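Local coordinates for spindle assembly checkpoint serine/threonine-protein kinase BUB1 (Saccharomyces cerevisiae, PDB 3ESL), which is a protein kinase of the spindle assembly checkpoint, whose signalling delays anaphase until chromosomes are bioriented, this chain being its TPR-like N-terminal domain, at residues L56-Q68 / F79-L91. Residues are numbered along the deposited sequence; the frame is centred on the assembly and turned at random.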
ATOM      1  N   LEU A  56      -7.723 -10.639  -9.025  1.00 24.10           N
ATOM      2  CA  LEU A  56      -6.938 -10.150  -7.885  1.00 20.93           C
ATOM      3  C   LEU A  56      -6.934  -8.619  -7.884  1.00 22.45           C
ATOM      4  O   LEU A  56      -7.187  -7.993  -6.843  1.00 25.36           O
ATOM      5  CB  LEU A  56      -5.511 -10.710  -7.886  1.00 22.82           C
ATOM      6  CG  LEU A  56      -4.628 -10.252  -6.717  1.00 23.72           C
ATOM      7  CD1 LEU A  56      -5.230 -10.634  -5.358  1.00 25.58           C
ATOM      8  CD2 LEU A  56      -3.195 -10.778  -6.850  1.00 23.96           C
ATOM      9  N   ARG A  57      -6.653  -8.014  -9.039  0.80 20.22           N
ATOM     10  CA  ARG A  57      -6.550  -6.553  -9.113  0.80 22.68           C
ATOM     11  C   ARG A  57      -7.868  -5.906  -8.710  0.80 22.52           C
ATOM     12  O   ARG A  57      -7.880  -4.997  -7.879  0.80 20.71           O
ATOM     13  CB  ARG A  57      -6.097  -6.076 -10.510  0.80 22.14           C
ATOM     14  CG  ARG A  57      -5.947  -4.546 -10.586  0.80 23.59           C
ATOM     15  CD  ARG A  57      -5.121  -4.033 -11.768  0.80 27.63           C
ATOM     16  NE  ARG A  57      -4.805  -2.612 -11.550  0.80 34.53           N
ATOM     17  CZ  ARG A  57      -3.892  -1.896 -12.212  0.80 36.68           C
ATOM     18  NH1 ARG A  57      -3.155  -2.450 -13.174  0.80 36.77           N
ATOM     19  NH2 ARG A  57      -3.715  -0.608 -11.903  0.80 32.83           N
ATOM     20  N   SER A  58      -8.970  -6.387  -9.287  1.00 24.29           N
ATOM     21  CA  SER A  58     -10.314  -5.867  -8.988  1.00 26.62           C
ATOM     22  C   SER A  58     -10.723  -6.021  -7.525  1.00 25.99           C
ATOM     23  O   SER A  58     -11.333  -5.120  -6.942  1.00 25.61           O
ATOM     24  CB  SER A  58     -11.354  -6.534  -9.898  1.00 30.39           C
ATOM     25  OG  SER A  58     -12.666  -6.362  -9.385  1.00 37.36           O
ATOM     26  N   THR A  59     -10.388  -7.164  -6.935  1.00 22.13           N
ATOM     27  CA  THR A  59     -10.734  -7.446  -5.552  1.00 22.46           C
ATOM     28  C   THR A  59      -9.939  -6.529  -4.626  1.00 18.61           C
ATOM     29  O   THR A  59     -10.490  -6.019  -3.645  1.00 21.63           O
ATOM     30  CB  THR A  59     -10.518  -8.930  -5.213  1.00 22.04           C
ATOM     31  OG1 THR A  59     -11.332  -9.713  -6.101  1.00 22.81           O
ATOM     32  CG2 THR A  59     -10.963  -9.221  -3.791  1.00 22.20           C
ATOM     33  N   MET A  60      -8.668  -6.321  -4.947  1.00 18.98           N
ATOM     34  CA  MET A  60      -7.814  -5.486  -4.095  1.00 19.73           C
ATOM     35  C   MET A  60      -8.333  -4.044  -4.155  1.00 20.83           C
ATOM     36  O   MET A  60      -8.404  -3.356  -3.139  1.00 18.09           O
ATOM     37  CB  MET A  60      -6.355  -5.571  -4.530  1.00 18.22           C
ATOM     38  CG  MET A  60      -5.725  -6.915  -4.216  1.00 23.42           C
ATOM     39  SD  MET A  60      -3.998  -6.965  -4.701  1.00 27.12           S
ATOM     40  CE  MET A  60      -3.299  -5.936  -3.434  1.00 29.62           C
ATOM     41  N   GLU A  61      -8.721  -3.604  -5.352  1.00 19.75           N
ATOM     42  CA  GLU A  61      -9.263  -2.253  -5.516  1.00 20.52           C
ATOM     43  C   GLU A  61     -10.568  -2.098  -4.735  1.00 19.97           C
ATOM     44  O   GLU A  61     -10.768  -1.082  -4.047  1.00 20.52           O
ATOM     45  CB  GLU A  61      -9.461  -1.927  -6.999  1.00 20.66           C
ATOM     46  CG  GLU A  61      -8.160  -1.800  -7.738  1.00 21.97           C
ATOM     47  CD  GLU A  61      -8.347  -1.393  -9.186  1.00 24.46           C
ATOM     48  OE1 GLU A  61      -9.511  -1.208  -9.606  1.00 28.72           O
ATOM     49  OE2 GLU A  61      -7.318  -1.256  -9.879  1.00 23.87           O
ATOM     50  N   ARG A  62     -11.448  -3.092  -4.836  0.50 18.71           N
ATOM     51  CA  ARG A  62     -12.696  -3.098  -4.062  0.50 19.42           C
ATOM     52  C   ARG A  62     -12.416  -2.992  -2.566  0.50 20.06           C
ATOM     53  O   ARG A  62     -13.060  -2.208  -1.857  0.50 19.96           O
ATOM     54  CB  ARG A  62     -13.517  -4.358  -4.354  0.50 22.51           C
ATOM     55  CG  ARG A  62     -14.293  -4.298  -5.654  0.50 23.99           C
ATOM     56  CD  ARG A  62     -14.932  -5.651  -5.956  0.50 24.30           C
ATOM     57  NE  ARG A  62     -16.194  -5.841  -5.246  0.50 23.16           N
ATOM     58  CZ  ARG A  62     -16.959  -6.925  -5.373  0.50 22.65           C
ATOM     59  NH1 ARG A  62     -16.578  -7.905  -6.168  0.50 25.31           N
ATOM     60  NH2 ARG A  62     -18.101  -7.027  -4.705  0.50 23.10           N
ATOM     61  N   CYS A  63     -11.446  -3.777  -2.099  1.00 18.24           N
ATOM     62  CA  CYS A  63     -11.062  -3.766  -0.683  1.00 18.66           C
ATOM     63  C   CYS A  63     -10.621  -2.361  -0.256  1.00 20.19           C
ATOM     64  O   CYS A  63     -11.117  -1.807   0.734  1.00 20.38           O
ATOM     65  CB  CYS A  63      -9.926  -4.757  -0.456  1.00 18.79           C
ATOM     66  SG  CYS A  63      -9.284  -4.694   1.226  1.00 21.67           S
ATOM     67  N   LEU A  64      -9.690  -1.785  -1.011  1.00 18.17           N
ATOM     68  CA  LEU A  64      -9.139  -0.470  -0.645  1.00 19.56           C
ATOM     69  C   LEU A  64     -10.242   0.590  -0.588  1.00 21.53           C
ATOM     70  O   LEU A  64     -10.326   1.375   0.367  1.00 21.97           O
ATOM     71  CB  LEU A  64      -8.035  -0.064  -1.609  1.00 19.82           C
ATOM     72  CG  LEU A  64      -6.808  -0.988  -1.580  1.00 18.33           C
ATOM     73  CD1 LEU A  64      -5.737  -0.517  -2.586  1.00 20.44           C
ATOM     74  CD2 LEU A  64      -6.227  -1.104  -0.156  1.00 21.06           C
ATOM     75  N   ILE A  65     -11.116   0.557  -1.588  1.00 20.78           N
ATOM     76  CA  ILE A  65     -12.221   1.522  -1.699  1.00 21.13           C
ATOM     77  C   ILE A  65     -13.244   1.339  -0.582  1.00 22.74           C
ATOM     78  O   ILE A  65     -13.693   2.315   0.023  1.00 24.22           O
ATOM     79  CB  ILE A  65     -12.886   1.439  -3.103  1.00 26.53           C
ATOM     80  CG1 ILE A  65     -11.918   1.960  -4.172  1.00 31.12           C
ATOM     81  CG2 ILE A  65     -14.240   2.193  -3.141  1.00 25.65           C
ATOM     82  CD1 ILE A  65     -11.507   3.418  -3.998  1.00 37.63           C
ATOM     83  N   TYR A  66     -13.589   0.089  -0.283  1.00 18.73           N
ATOM     84  CA  TYR A  66     -14.586  -0.187   0.748  1.00 20.48           C
ATOM     85  C   TYR A  66     -14.106   0.202   2.151  1.00 21.59           C
ATOM     86  O   TYR A  66     -14.858   0.778   2.943  1.00 22.85           O
ATOM     87  CB  TYR A  66     -14.975  -1.655   0.727  1.00 22.48           C
ATOM     88  CG  TYR A  66     -16.193  -1.977   1.561  1.00 23.86           C
ATOM     89  CD1 TYR A  66     -17.474  -1.856   1.020  1.00 27.15           C
ATOM     90  CD2 TYR A  66     -16.069  -2.408   2.877  1.00 23.36           C
ATOM     91  CE1 TYR A  66     -18.594  -2.159   1.776  1.00 30.41           C
ATOM     92  CE2 TYR A  66     -17.184  -2.705   3.643  1.00 26.15           C
ATOM     93  CZ  TYR A  66     -18.441  -2.582   3.085  1.00 27.66           C
ATOM     94  OH  TYR A  66     -19.555  -2.888   3.845  1.00 30.57           O
ATOM     95  N   ILE A  67     -12.849  -0.108   2.443  1.00 20.70           N
ATOM     96  CA  ILE A  67     -12.324   0.034   3.791  1.00 20.04           C
ATOM     97  C   ILE A  67     -11.752   1.451   4.059  1.00 23.60           C
ATOM     98  O   ILE A  67     -11.704   1.889   5.216  1.00 22.30           O
ATOM     99  CB  ILE A  67     -11.272  -1.082   4.083  1.00 20.38           C
ATOM    100  CG1 ILE A  67     -11.878  -2.493   3.895  1.00 20.00           C
ATOM    101  CG2 ILE A  67     -10.609  -0.884   5.466  1.00 18.91           C
ATOM    102  CD1 ILE A  67     -12.883  -2.948   4.984  1.00 23.86           C
ATOM    103  N   GLN A  68     -11.374   2.176   3.002  1.00 21.86           N
ATOM    104  CA  GLN A  68     -10.596   3.433   3.143  1.00 24.11           C
ATOM    105  C   GLN A  68     -11.214   4.535   4.016  1.00 30.01           C
ATOM    106  O   GLN A  68     -10.483   5.286   4.667  1.00 33.21           O
ATOM    107  CB  GLN A  68     -10.221   4.036   1.785  1.00 26.10           C
ATOM    108  CG  GLN A  68     -11.425   4.531   0.954  1.00 26.50           C
ATOM    109  CD  GLN A  68     -11.035   5.308  -0.295  1.00 30.76           C
ATOM    110  OE1 GLN A  68     -11.890   5.632  -1.132  1.00 34.50           O
ATOM    111  NE2 GLN A  68      -9.750   5.609  -0.431  1.00 31.22           N
ATOM    112  N   PHE A  79      -4.449  -3.771   6.683  1.00 17.81           N
ATOM    113  CA  PHE A  79      -4.919  -2.854   5.649  1.00 16.51           C
ATOM    114  C   PHE A  79      -3.733  -2.190   4.935  1.00 18.04           C
ATOM    115  O   PHE A  79      -3.676  -2.131   3.700  1.00 16.41           O
ATOM    116  CB  PHE A  79      -5.821  -1.797   6.276  1.00 17.48           C
ATOM    117  CG  PHE A  79      -6.563  -0.949   5.278  1.00 17.11           C
ATOM    118  CD1 PHE A  79      -7.165  -1.514   4.144  1.00 19.24           C
ATOM    119  CD2 PHE A  79      -6.721   0.415   5.513  1.00 19.34           C
ATOM    120  CE1 PHE A  79      -7.879  -0.693   3.226  1.00 18.43           C
ATOM    121  CE2 PHE A  79      -7.421   1.229   4.605  1.00 18.09           C
ATOM    122  CZ  PHE A  79      -8.006   0.668   3.473  1.00 19.46           C
ATOM    123  N   LEU A  80      -2.782  -1.693   5.720  1.00 16.97           N
ATOM    124  CA  LEU A  80      -1.565  -1.111   5.140  1.00 17.65           C
ATOM    125  C   LEU A  80      -0.911  -2.070   4.146  1.00 18.72           C
ATOM    126  O   LEU A  80      -0.499  -1.663   3.063  1.00 17.80           O
ATOM    127  CB  LEU A  80      -0.579  -0.705   6.237  1.00 19.67           C
ATOM    128  CG  LEU A  80       0.735  -0.135   5.682  1.00 20.18           C
ATOM    129  CD1 LEU A  80       0.474   1.060   4.756  1.00 20.67           C
ATOM    130  CD2 LEU A  80       1.695   0.238   6.826  1.00 20.24           C
ATOM    131  N   LYS A  81      -0.819  -3.347   4.506  1.00 18.90           N
ATOM    132  CA  LYS A  81      -0.142  -4.305   3.646  1.00 19.51           C
ATOM    133  C   LYS A  81      -0.842  -4.462   2.301  1.00 20.39           C
ATOM    134  O   LYS A  81      -0.183  -4.666   1.294  1.00 21.50           O
ATOM    135  CB  LYS A  81       0.054  -5.642   4.354  1.00 21.57           C
ATOM    136  CG  LYS A  81       1.136  -5.592   5.439  1.00 28.60           C
ATOM    137  CD  LYS A  81       1.314  -6.979   6.067  1.00 31.93           C
ATOM    138  CE  LYS A  81       1.955  -6.891   7.440  1.00 40.63           C
ATOM    139  NZ  LYS A  81       3.416  -6.589   7.378  1.00 42.74           N
ATOM    140  N   ILE A  82      -2.170  -4.349   2.288  0.50 19.28           N
ATOM    141  CA  ILE A  82      -2.916  -4.430   1.029  0.50 19.97           C
ATOM    142  C   ILE A  82      -2.525  -3.275   0.107  0.50 18.37           C
ATOM    143  O   ILE A  82      -2.277  -3.499  -1.077  0.50 18.10           O
ATOM    144  CB  ILE A  82      -4.446  -4.495   1.248  0.50 20.84           C
ATOM    145  CG1 ILE A  82      -4.783  -5.663   2.176  0.50 21.15           C
ATOM    146  CG2 ILE A  82      -5.184  -4.660  -0.100  0.50 21.69           C
ATOM    147  CD1 ILE A  82      -6.180  -5.613   2.741  0.50 22.95           C
ATOM    148  N   TRP A  83      -2.431  -2.057   0.658  1.00 17.39           N
ATOM    149  CA  TRP A  83      -1.970  -0.905  -0.124  1.00 18.42           C
ATOM    150  C   TRP A  83      -0.590  -1.174  -0.711  1.00 19.33           C
ATOM    151  O   TRP A  83      -0.377  -0.957  -1.896  1.00 18.44           O
ATOM    152  CB  TRP A  83      -1.896   0.372   0.708  1.00 19.12           C
ATOM    153  CG  TRP A  83      -3.239   0.942   1.043  1.00 18.84           C
ATOM    154  CD1 TRP A  83      -3.967   0.693   2.153  1.00 18.74           C
ATOM    155  CD2 TRP A  83      -4.005   1.859   0.249  1.00 19.90           C
ATOM    156  NE1 TRP A  83      -5.149   1.396   2.119  1.00 18.17           N
ATOM    157  CE2 TRP A  83      -5.197   2.126   0.962  1.00 17.77           C
ATOM    158  CE3 TRP A  83      -3.795   2.484  -0.992  1.00 21.45           C
ATOM    159  CZ2 TRP A  83      -6.189   2.984   0.475  1.00 19.09           C
ATOM    160  CZ3 TRP A  83      -4.787   3.354  -1.483  1.00 21.48           C
ATOM    161  CH2 TRP A  83      -5.966   3.588  -0.746  1.00 20.55           C
ATOM    162  N   ILE A  84       0.336  -1.654   0.111  0.50 18.31           N
ATOM    163  CA  ILE A  84       1.711  -1.867  -0.360  0.50 19.96           C
ATOM    164  C   ILE A  84       1.801  -3.028  -1.367  0.50 19.90           C
ATOM    165  O   ILE A  84       2.562  -2.944  -2.336  0.50 20.74           O
ATOM    166  CB  ILE A  84       2.717  -1.978   0.818  0.50 20.67           C
ATOM    167  CG1 ILE A  84       2.684  -0.685   1.636  0.50 22.53           C
ATOM    168  CG2 ILE A  84       4.145  -2.258   0.311  0.50 19.10           C
ATOM    169  CD1 ILE A  84       3.358  -0.776   2.979  0.50 23.15           C
ATOM    170  N   TRP A  85       1.003  -4.077  -1.167  1.00 20.17           N
ATOM    171  CA  TRP A  85       0.927  -5.165  -2.151  1.00 21.65           C
ATOM    172  C   TRP A  85       0.389  -4.643  -3.472  1.00 21.45           C
ATOM    173  O   TRP A  85       0.896  -4.986  -4.534  1.00 22.15           O
ATOM    174  CB  TRP A  85       0.085  -6.331  -1.643  1.00 27.78           C
ATOM    175  CG  TRP A  85       0.921  -7.332  -0.869  1.00 30.42           C
ATOM    176  CD1 TRP A  85       0.935  -7.521   0.480  1.00 33.50           C
ATOM    177  CD2 TRP A  85       1.870  -8.266  -1.416  1.00 35.37           C
ATOM    178  NE1 TRP A  85       1.829  -8.518   0.816  1.00 33.46           N
ATOM    179  CE2 TRP A  85       2.416  -8.991  -0.330  1.00 35.09           C
ATOM    180  CE3 TRP A  85       2.304  -8.563  -2.718  1.00 36.17           C
ATOM    181  CZ2 TRP A  85       3.380  -9.998  -0.507  1.00 36.02           C
ATOM    182  CZ3 TRP A  85       3.264  -9.568  -2.893  1.00 35.25           C
ATOM    183  CH2 TRP A  85       3.784 -10.272  -1.792  1.00 33.35           C
ATOM    184  N   TYR A  86      -0.620  -3.779  -3.390  1.00 19.26           N
ATOM    185  CA  TYR A  86      -1.193  -3.201  -4.603  1.00 19.61           C
ATOM    186  C   TYR A  86      -0.158  -2.413  -5.397  1.00 21.26           C
ATOM    187  O   TYR A  86      -0.007  -2.602  -6.604  1.00 21.47           O
ATOM    188  CB  TYR A  86      -2.424  -2.329  -4.324  1.00 19.15           C
ATOM    189  CG  TYR A  86      -3.103  -1.920  -5.614  1.00 21.34           C
ATOM    190  CD1 TYR A  86      -4.098  -2.722  -6.179  1.00 22.28           C
ATOM    191  CD2 TYR A  86      -2.703  -0.784  -6.309  1.00 23.30           C
ATOM    192  CE1 TYR A  86      -4.693  -2.388  -7.383  1.00 20.74           C
ATOM    193  CE2 TYR A  86      -3.298  -0.443  -7.523  1.00 20.79           C
ATOM    194  CZ  TYR A  86      -4.296  -1.231  -8.035  1.00 21.70           C
ATOM    195  OH  TYR A  86      -4.871  -0.883  -9.221  1.00 24.62           O
ATOM    196  N   ILE A  87       0.538  -1.516  -4.714  1.00 18.57           N
ATOM    197  CA  ILE A  87       1.562  -0.699  -5.350  1.00 20.46           C
ATOM    198  C   ILE A  87       2.624  -1.594  -5.997  1.00 21.86           C
ATOM    199  O   ILE A  87       2.990  -1.383  -7.150  1.00 23.30           O
ATOM    200  CB  ILE A  87       2.186   0.276  -4.329  1.00 19.50           C
ATOM    201  CG1 ILE A  87       1.140   1.304  -3.853  1.00 19.66           C
ATOM    202  CG2 ILE A  87       3.421   0.997  -4.910  1.00 22.89           C
ATOM    203  CD1 ILE A  87       1.523   1.974  -2.525  1.00 21.68           C
ATOM    204  N   ASN A  88       3.083  -2.600  -5.257  1.00 21.17           N
ATOM    205  CA  ASN A  88       4.170  -3.476  -5.737  1.00 24.47           C
ATOM    206  C   ASN A  88       3.765  -4.368  -6.916  1.00 26.36           C
ATOM    207  O   ASN A  88       4.558  -4.590  -7.837  1.00 27.81           O
ATOM    208  CB  ASN A  88       4.697  -4.357  -4.598  1.00 27.64           C
ATOM    209  CG  ASN A  88       5.422  -3.572  -3.509  1.00 35.43           C
ATOM    210  OD1 ASN A  88       5.874  -2.450  -3.713  1.00 41.39           O
ATOM    211  ND2 ASN A  88       5.544  -4.187  -2.336  1.00 39.68           N
ATOM    212  N   LEU A  89       2.546  -4.897  -6.877  1.00 23.29           N
ATOM    213  CA  LEU A  89       2.061  -5.802  -7.916  1.00 24.30           C
ATOM    214  C   LEU A  89       1.636  -5.076  -9.187  1.00 28.37           C
ATOM    215  O   LEU A  89       1.885  -5.561 -10.299  1.00 28.25           O
ATOM    216  CB  LEU A  89       0.886  -6.622  -7.400  1.00 25.54           C
ATOM    217  CG  LEU A  89       1.188  -7.672  -6.333  1.00 26.63           C
ATOM    218  CD1 LEU A  89      -0.131  -8.229  -5.849  1.00 30.36           C
ATOM    219  CD2 LEU A  89       2.086  -8.785  -6.893  1.00 31.64           C
ATOM    220  N   PHE A  90       1.004  -3.915  -9.024  1.00 25.15           N
ATOM    221  CA  PHE A  90       0.289  -3.286 -10.134  1.00 26.10           C
ATOM    222  C   PHE A  90       0.816  -1.927 -10.595  1.00 27.89           C
ATOM    223  O   PHE A  90       0.558  -1.517 -11.734  1.00 29.07           O
ATOM    224  CB  PHE A  90      -1.214  -3.235  -9.836  1.00 26.35           C
ATOM    225  CG  PHE A  90      -1.827  -4.590  -9.634  1.00 28.56           C
ATOM    226  CD1 PHE A  90      -1.898  -5.502 -10.688  1.00 29.42           C
ATOM    227  CD2 PHE A  90      -2.312  -4.969  -8.393  1.00 26.37           C
ATOM    228  CE1 PHE A  90      -2.449  -6.769 -10.508  1.00 28.22           C
ATOM    229  CE2 PHE A  90      -2.870  -6.234  -8.204  1.00 27.02           C
ATOM    230  CZ  PHE A  90      -2.942  -7.132  -9.263  1.00 29.96           C
ATOM    231  N   LEU A  91       1.581  -1.248  -9.745  1.00 25.43           N
ATOM    232  CA  LEU A  91       2.079   0.088 -10.077  1.00 25.88           C
ATOM    233  C   LEU A  91       3.605   0.180 -10.185  1.00 28.40           C
ATOM    234  O   LEU A  91       4.157   1.282 -10.261  1.00 29.88           O
ATOM    235  CB  LEU A  91       1.549   1.109  -9.055  1.00 24.34           C
ATOM    236  CG  LEU A  91       0.030   1.191  -8.872  1.00 25.34           C
ATOM    237  CD1 LEU A  91      -0.346   2.243  -7.819  1.00 25.32           C
ATOM    238  CD2 LEU A  91      -0.657   1.464 -10.204  1.00 25.47           C
TER
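R57 and Y86 both send CG away from the backbone N (chi1 -178° and -172°), and the extended R57 chain and the Y86 ring reach across to each other between two consecutive helices of the all-alpha, TPR-type N-terminal domain. The segments 56-67 and 79-90 of helices 49-67 and 77-90 run roughly antiparallel, their axes 10.3 Å apart at closest approach. R57 grips the Y86 hydroxyl side-on: NE and NH2 each lie 2.9 Å from Y86 OH, which sits somewhat out of the guanidinium plane. The hydroxyl in turn donates to E61 OE2 at 2.6 Å, on the anti side of the carboxylate, and a longer, weak R57-E61 salt bridge closes the triangle. Three polar atoms from two side chains thus converge on one phenolic oxygen, which fixes where the Y86 ring ends while F194 stacks on it. R57 also lies along F90, its CB over one ring face and F90 CB over the guanidinium, the two planes 28° apart. An alanine in place of R57 is likely to leave the Y86 hydroxyl without its two N-H donors and E61 without its charge partner, and to uncover part of the F90 face. One turn on, M60 is a knob among I82, Y86, L89 and F90; its chain bends at chi3, so that CE drops to 3.4 Å from Y86 N while SD meets the F90 ring at its edge, a Met-aromatic contact. The next knob, L64, fits among F79, I82, W83 and Y86. Toward the end of helix 49-67, I67 CG2 stands over the F79 face, 3.6 Å from its centroid, and W83 NE1 lies over the opposite face, toward the rim. L64 CD2 presses onto the indole itself, 3.5 Å from the centroid of the W83 five-membered ring and nearly on its normal.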